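Local coordinates for protein papain-like protease (Human betacoronavirus 2c EMC/2012, PDB 4RNA) that is a cysteine protease that probably cleaves the viral replicase polyprotein and, as in related coronaviruses, may remove ubiquitin from host proteins, at residues Glu7-Val12 / Phe17-Leu22. Numbering follows the deposited sequence.
Sequences EVLVTV and FRTVVL
The ring of Phe17 lies over the side chain of Thr11, whose CB sits 3.8 Å from the ring centroid in a CH-pi contact, displaced toward the rim beside CD2 and CE2. With CG anti to the carbonyl carbon and beside the backbone N (chi1 -63°), the ring reaches across to the neighbouring strand, where Leu9 CB comes obliquely to CD2. With OG1 anti to the backbone N, the Thr11 hydroxyl turns to Asn16 O and the amides of Asp13 and Gly14, bonding to all three within the turn that joins the strands, while CB and CG2 meet the aromatic. The other flat group, the guanidinium of Arg18, has Val10 CG1 oblique to it; NE forms a salt bridge with Glu66, and Tyr226 of the second subunit makes a cation-pi contact. The antiparallel hairpin of strands 5-11 and 18-23 borders a mixed sheet in the N-terminal ubiquitin-like domain known from coronavirus papain-like proteases; within this chain 18-23 is outermost and 5-11 also pairs with 55-58, while Thr19 backbone bonds reach the second subunit. Two hydrogen-bonded pairs fix its register: Val8 N to Val20 O and Val20 N to Val8 O, 2.9 Å each, while Val10 N reaches Arg18 O at 2.7 Å and Arg18 N returns to Val10 O. On the face that carries Val8, Val10, Arg18 and Val20, Val8 CG2 packs on Leu22 CD1 at 3.6 Å, the two side chains crossing at about a right angle, and Val10 CG2 meets Val20 CG2 at 4.0 Å. On the face of Glu7, Leu9 and Thr19, the extended Glu7 chain spans two neighbours: its CG lies 3.6 Å from Val21 CG2, and its CD rests against the Thr19 methyl CG2. Thr19 turns its OG1 the other way, against Leu9 CD2.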
loop_
_atom_site.group_PDB
_atom_site.type_symbol
_atom_site.label_atom_id
_atom_site.label_comp_id
_atom_site.label_asym_id
_atom_site.label_seq_id
_atom_site.Cartn_x
_atom_site.Cartn_y
_atom_site.Cartn_z
ATOM N N GLU A 7 12.062 -35.739 -1.202
ATOM C CA GLU A 7 11.891 -34.943 0.020
ATOM C C GLU A 7 12.455 -33.551 -0.276
ATOM O O GLU A 7 13.528 -33.408 -0.922
ATOM C CB GLU A 7 12.603 -35.583 1.190
ATOM C CG GLU A 7 11.785 -36.687 1.839
ATOM C CD GLU A 7 12.257 -37.080 3.250
ATOM O OE1 GLU A 7 13.410 -36.752 3.607
ATOM O OE2 GLU A 7 11.483 -37.715 4.025
ATOM N N VAL A 8 11.699 -32.522 0.113
ATOM C CA VAL A 8 12.169 -31.131 -0.050
ATOM C C VAL A 8 11.987 -30.463 1.285
ATOM O O VAL A 8 11.127 -30.881 2.069
ATOM C CB VAL A 8 11.340 -30.341 -1.078
ATOM C CG1 VAL A 8 11.667 -30.796 -2.508
ATOM C CG2 VAL A 8 9.851 -30.432 -0.771
ATOM N N LEU A 9 12.749 -29.388 1.493
ATOM C CA LEU A 9 12.606 -28.612 2.738
ATOM C C LEU A 9 11.879 -27.321 2.324
ATOM O O LEU A 9 12.296 -26.583 1.406
ATOM C CB LEU A 9 13.980 -28.257 3.345
ATOM C CG LEU A 9 14.820 -29.452 3.887
ATOM C CD1 LEU A 9 16.204 -28.988 4.343
ATOM C CD2 LEU A 9 14.140 -30.198 5.002
ATOM N N VAL A 10 10.788 -27.078 2.983
ATOM C CA VAL A 10 9.942 -25.956 2.660
ATOM C C VAL A 10 10.074 -24.865 3.704
ATOM O O VAL A 10 9.913 -25.122 4.927
ATOM C CB VAL A 10 8.487 -26.470 2.459
ATOM C CG1 VAL A 10 7.558 -25.302 2.202
ATOM C CG2 VAL A 10 8.468 -27.382 1.171
ATOM N N THR A 11 10.267 -23.626 3.263
ATOM C CA THR A 11 10.362 -22.536 4.263
ATOM C C THR A 11 9.644 -21.275 3.733
ATOM O O THR A 11 9.477 -21.093 2.518
ATOM C CB THR A 11 11.873 -22.246 4.589
ATOM O OG1 THR A 11 12.030 -21.238 5.574
ATOM C CG2 THR A 11 12.582 -21.645 3.260
ATOM N N VAL A 12 9.216 -20.423 4.633
ATOM C CA VAL A 12 8.833 -19.040 4.285
ATOM C C VAL A 12 9.809 -17.987 4.820
ATOM O O VAL A 12 9.711 -16.772 4.505
ATOM C CB VAL A 12 7.411 -18.670 4.744
ATOM C CG1 VAL A 12 6.373 -19.650 4.254
ATOM C CG2 VAL A 12 7.313 -18.497 6.299
ATOM N N PHE A 17 12.103 -24.840 8.639
ATOM C CA PHE A 17 11.954 -25.735 7.490
ATOM C C PHE A 17 11.084 -26.914 7.860
ATOM O O PHE A 17 11.145 -27.405 9.003
ATOM C CB PHE A 17 13.302 -26.217 6.938
ATOM C CG PHE A 17 14.161 -25.116 6.408
ATOM C CD1 PHE A 17 14.927 -24.355 7.259
ATOM C CD2 PHE A 17 14.218 -24.825 5.011
ATOM C CE1 PHE A 17 15.735 -23.332 6.813
ATOM C CE2 PHE A 17 15.041 -23.787 4.570
ATOM C CZ PHE A 17 15.791 -23.039 5.443
ATOM N N ARG A 18 10.198 -27.304 6.952
ATOM C CA ARG A 18 9.486 -28.570 7.092
ATOM C C ARG A 18 9.777 -29.437 5.956
ATOM O O ARG A 18 9.947 -28.943 4.768
ATOM C CB ARG A 18 7.959 -28.433 7.285
ATOM C CG ARG A 18 7.257 -27.797 6.150
ATOM C CD ARG A 18 5.737 -27.922 6.241
ATOM N NE ARG A 18 5.140 -26.959 5.304
ATOM C CZ ARG A 18 4.184 -27.210 4.429
ATOM N NH1 ARG A 18 3.672 -28.425 4.333
ATOM N NH2 ARG A 18 3.729 -26.219 3.673
ATOM N N THR A 19 9.862 -30.719 6.284
ATOM C CA THR A 19 10.116 -31.704 5.257
ATOM C C THR A 19 8.808 -32.162 4.615
ATOM O O THR A 19 7.896 -32.584 5.263
ATOM C CB THR A 19 10.912 -32.921 5.730
ATOM O OG1 THR A 19 12.118 -32.456 6.329
ATOM C CG2 THR A 19 11.209 -33.849 4.474
ATOM N N VAL A 20 8.767 -32.094 3.285
ATOM C CA VAL A 20 7.556 -32.514 2.580
ATOM C C VAL A 20 7.995 -33.551 1.551
ATOM O O VAL A 20 8.992 -33.341 0.864
ATOM C CB VAL A 20 6.834 -31.296 1.889
ATOM C CG1 VAL A 20 5.628 -31.769 1.083
ATOM C CG2 VAL A 20 6.375 -30.301 2.983
ATOM N N VAL A 21 7.242 -34.647 1.444
ATOM C CA VAL A 21 7.518 -35.674 0.429
ATOM C C VAL A 21 6.597 -35.457 -0.797
ATOM O O VAL A 21 5.370 -35.359 -0.637
ATOM C CB VAL A 21 7.271 -37.085 1.037
ATOM C CG1 VAL A 21 7.397 -38.161 -0.035
ATOM C CG2 VAL A 21 8.240 -37.335 2.189
ATOM N N LEU A 22 7.188 -35.353 -1.978
ATOM C CA LEU A 22 6.437 -35.104 -3.192
ATOM C C LEU A 22 6.621 -36.271 -4.210
ATOM O O LEU A 22 7.628 -36.991 -4.150
ATOM C CB LEU A 22 7.012 -33.837 -3.839
ATOM C CG LEU A 22 6.881 -32.584 -2.916
ATOM C CD1 LEU A 22 7.681 -31.437 -3.515
ATOM C CD2 LEU A 22 5.429 -32.157 -2.862
#